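PDB 1I5P: pesticidal crystal protein Cry2Aa from Bacillus thuringiensis serovar kurstaki, which binds to midgut epithelial cells of dipteran and lepidopteran larvae and promotes their colloidosmotic lysis. Local coordinates for residues Trp41-His46 and Asn414-Pro419. Numbering follows the deposited sequence.
Sequences WKRTDH and NSNYFP
The indole of Trp-41 donates through NE1 to the backbone O of Tyr-417, 2.8 Å away, the one direct hydrogen bond between 41-46 and 414-419. It is bent (143° at the hydrogen), and the carbonyl oxygen lies near the indole edge while the donor is tilted from the carbonyl plane. Trp-41 has CG anti to its own N (chi1 168°), which carries the ring out from the last turn of the helix to meet Pro-419. There CD of Pro-419 sits over one face of the Trp-41 indole, 3.8 Å from the centroid of the five-membered ring, a CH-pi contact. At the benzo end, Trp-41 CZ2 meets CD2 of Phe-418 at 3.8 Å, the two rings inclined to each other. Beyond the helix end, the imidazole of His-46 lies almost flat against the side-chain amide of Asn-414, the planes 10° apart, with ND2 of Asn-414 above the ring toward its rim. Two waters join the backbones: one accepts from Tyr-417 N and donates to His-46 O, the other accepts from His-46 N and donates to Ser-415 O. Asp-45 brings OD2 to within 3.5 Å of Tyr-417 CD2, while its OD1 forms a salt bridge with Arg-375, which also hydrogen-bonds Ser-415 OG. His-46 NE2 is hydrogen-bonded to Glu-243 of helix 238-259. The contact thus sets the C-terminal end of N-terminal helix 31-44 against edge strand 415-416 of the middle domain, beside strand 373-377.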
loop_
_atom_site.group_PDB
_atom_site.type_symbol
_atom_site.label_atom_id
_atom_site.label_comp_id
_atom_site.label_asym_id
_atom_site.label_seq_id
_atom_site.Cartn_x
_atom_site.Cartn_y
_atom_site.Cartn_z
ATOM N N TRP A 41 -16.607 -0.385 8.115
ATOM C CA TRP A 41 -15.722 0.748 7.890
ATOM C C TRP A 41 -16.489 1.781 7.060
ATOM O O TRP A 41 -16.516 2.971 7.381
ATOM C CB TRP A 41 -14.476 0.276 7.132
ATOM C CG TRP A 41 -13.600 1.370 6.584
ATOM C CD1 TRP A 41 -12.677 2.108 7.270
ATOM C CD2 TRP A 41 -13.523 1.804 5.217
ATOM N NE1 TRP A 41 -12.024 2.968 6.414
ATOM C CE2 TRP A 41 -12.523 2.800 5.151
ATOM C CE3 TRP A 41 -14.196 1.442 4.044
ATOM C CZ2 TRP A 41 -12.185 3.439 3.954
ATOM C CZ3 TRP A 41 -13.858 2.076 2.851
ATOM C CH2 TRP A 41 -12.858 3.064 2.818
ATOM N N LYS A 42 -17.131 1.312 5.998
ATOM C CA LYS A 42 -17.885 2.201 5.123
ATOM C C LYS A 42 -18.961 2.966 5.873
ATOM O O LYS A 42 -19.105 4.179 5.713
ATOM C CB LYS A 42 -18.536 1.406 3.992
ATOM C CG LYS A 42 -19.299 2.266 2.997
ATOM C CD LYS A 42 -18.384 3.310 2.380
ATOM C CE LYS A 42 -18.956 3.879 1.099
ATOM N NZ LYS A 42 -18.003 4.849 0.512
ATOM N N ARG A 43 -19.706 2.245 6.700
ATOM C CA ARG A 43 -20.800 2.817 7.468
ATOM C C ARG A 43 -20.418 3.839 8.528
ATOM O O ARG A 43 -21.064 4.877 8.656
ATOM C CB ARG A 43 -21.594 1.689 8.137
ATOM C CG ARG A 43 -22.790 2.154 8.964
ATOM C CD ARG A 43 -23.503 0.980 9.636
ATOM N NE ARG A 43 -22.791 0.442 10.797
ATOM C CZ ARG A 43 -22.827 0.973 12.018
ATOM N NH1 ARG A 43 -23.540 2.068 12.253
ATOM N NH2 ARG A 43 -22.168 0.397 13.017
ATOM N N THR A 44 -19.366 3.548 9.284
ATOM C CA THR A 44 -18.951 4.410 10.388
ATOM C C THR A 44 -17.680 5.231 10.223
ATOM O O THR A 44 -17.477 6.205 10.948
ATOM C CB THR A 44 -18.746 3.574 11.657
ATOM O OG1 THR A 44 -17.537 2.817 11.518
ATOM C CG2 THR A 44 -19.911 2.608 11.865
ATOM N N ASP A 45 -16.810 4.847 9.300
ATOM C CA ASP A 45 -15.567 5.580 9.164
ATOM C C ASP A 45 -15.446 6.496 7.972
ATOM O O ASP A 45 -16.337 6.581 7.124
ATOM C CB ASP A 45 -14.388 4.612 9.184
ATOM C CG ASP A 45 -14.230 3.922 10.525
ATOM O OD1 ASP A 45 -14.471 4.579 11.556
ATOM O OD2 ASP A 45 -13.862 2.732 10.545
ATOM N N HIS A 46 -14.327 7.205 7.939
ATOM C CA HIS A 46 -14.055 8.123 6.867
ATOM C C HIS A 46 -13.597 7.342 5.651
ATOM O O HIS A 46 -12.417 7.030 5.508
ATOM C CB HIS A 46 -12.974 9.126 7.280
ATOM C CG HIS A 46 -12.580 10.068 6.188
ATOM N ND1 HIS A 46 -13.497 10.814 5.479
ATOM C CD2 HIS A 46 -11.365 10.378 5.671
ATOM C CE1 HIS A 46 -12.868 11.538 4.572
ATOM N NE2 HIS A 46 -11.573 11.292 4.667
ATOM N N ASN A 414 -12.768 13.993 11.102
ATOM C CA ASN A 414 -12.561 12.689 10.472
ATOM C C ASN A 414 -11.403 11.937 11.104
ATOM O O ASN A 414 -10.357 12.521 11.391
ATOM C CB ASN A 414 -12.242 12.832 8.982
ATOM C CG ASN A 414 -13.379 13.420 8.179
ATOM O OD1 ASN A 414 -14.541 13.102 8.397
ATOM N ND2 ASN A 414 -13.035 14.270 7.218
ATOM N N SER A 415 -11.587 10.641 11.318
ATOM C CA SER A 415 -10.514 9.819 11.856
ATOM C C SER A 415 -10.018 9.026 10.654
ATOM O O SER A 415 -10.792 8.706 9.747
ATOM C CB SER A 415 -11.016 8.865 12.946
ATOM O OG SER A 415 -11.612 7.711 12.388
ATOM N N ASN A 416 -8.726 8.724 10.640
ATOM C CA ASN A 416 -8.132 7.986 9.538
ATOM C C ASN A 416 -7.848 6.560 9.967
ATOM O O ASN A 416 -7.146 6.316 10.943
ATOM C CB ASN A 416 -6.860 8.698 9.090
ATOM C CG ASN A 416 -7.090 10.181 8.877
ATOM O OD1 ASN A 416 -7.779 10.580 7.931
ATOM N ND2 ASN A 416 -6.535 11.009 9.763
ATOM N N TYR A 417 -8.402 5.618 9.215
ATOM C CA TYR A 417 -8.247 4.206 9.528
ATOM C C TYR A 417 -8.732 3.366 8.353
ATOM O O TYR A 417 -9.661 3.759 7.650
ATOM C CB TYR A 417 -9.087 3.876 10.768
ATOM C CG TYR A 417 -9.296 2.400 11.005
ATOM C CD1 TYR A 417 -8.309 1.630 11.614
ATOM C CD2 TYR A 417 -10.470 1.760 10.584
ATOM C CE1 TYR A 417 -8.471 0.264 11.797
ATOM C CE2 TYR A 417 -10.642 0.389 10.762
ATOM C CZ TYR A 417 -9.637 -0.351 11.366
ATOM O OH TYR A 417 -9.778 -1.712 11.509
ATOM N N PHE A 418 -8.094 2.221 8.135
ATOM C CA PHE A 418 -8.489 1.306 7.066
ATOM C C PHE A 418 -8.357 -0.116 7.605
ATOM O O PHE A 418 -7.356 -0.441 8.241
ATOM C CB PHE A 418 -7.595 1.481 5.830
ATOM C CG PHE A 418 -7.513 2.899 5.332
ATOM C CD1 PHE A 418 -6.539 3.767 5.821
ATOM C CD2 PHE A 418 -8.418 3.370 4.384
ATOM C CE1 PHE A 418 -6.462 5.091 5.370
ATOM C CE2 PHE A 418 -8.356 4.687 3.925
ATOM C CZ PHE A 418 -7.374 5.551 4.421
ATOM N N PRO A 419 -9.359 -0.979 7.352
ATOM C CA PRO A 419 -9.339 -2.370 7.824
ATOM C C PRO A 419 -8.038 -3.067 7.472
ATOM O O PRO A 419 -7.556 -2.943 6.347
ATOM C CB PRO A 419 -10.544 -2.992 7.111
ATOM C CG PRO A 419 -11.496 -1.842 7.050
ATOM C CD PRO A 419 -10.583 -0.724 6.571
HETATM O O HOH W 1 -9.767 6.579 6.787
HETATM O O HOH W 2 -12.362 6.771 9.714
#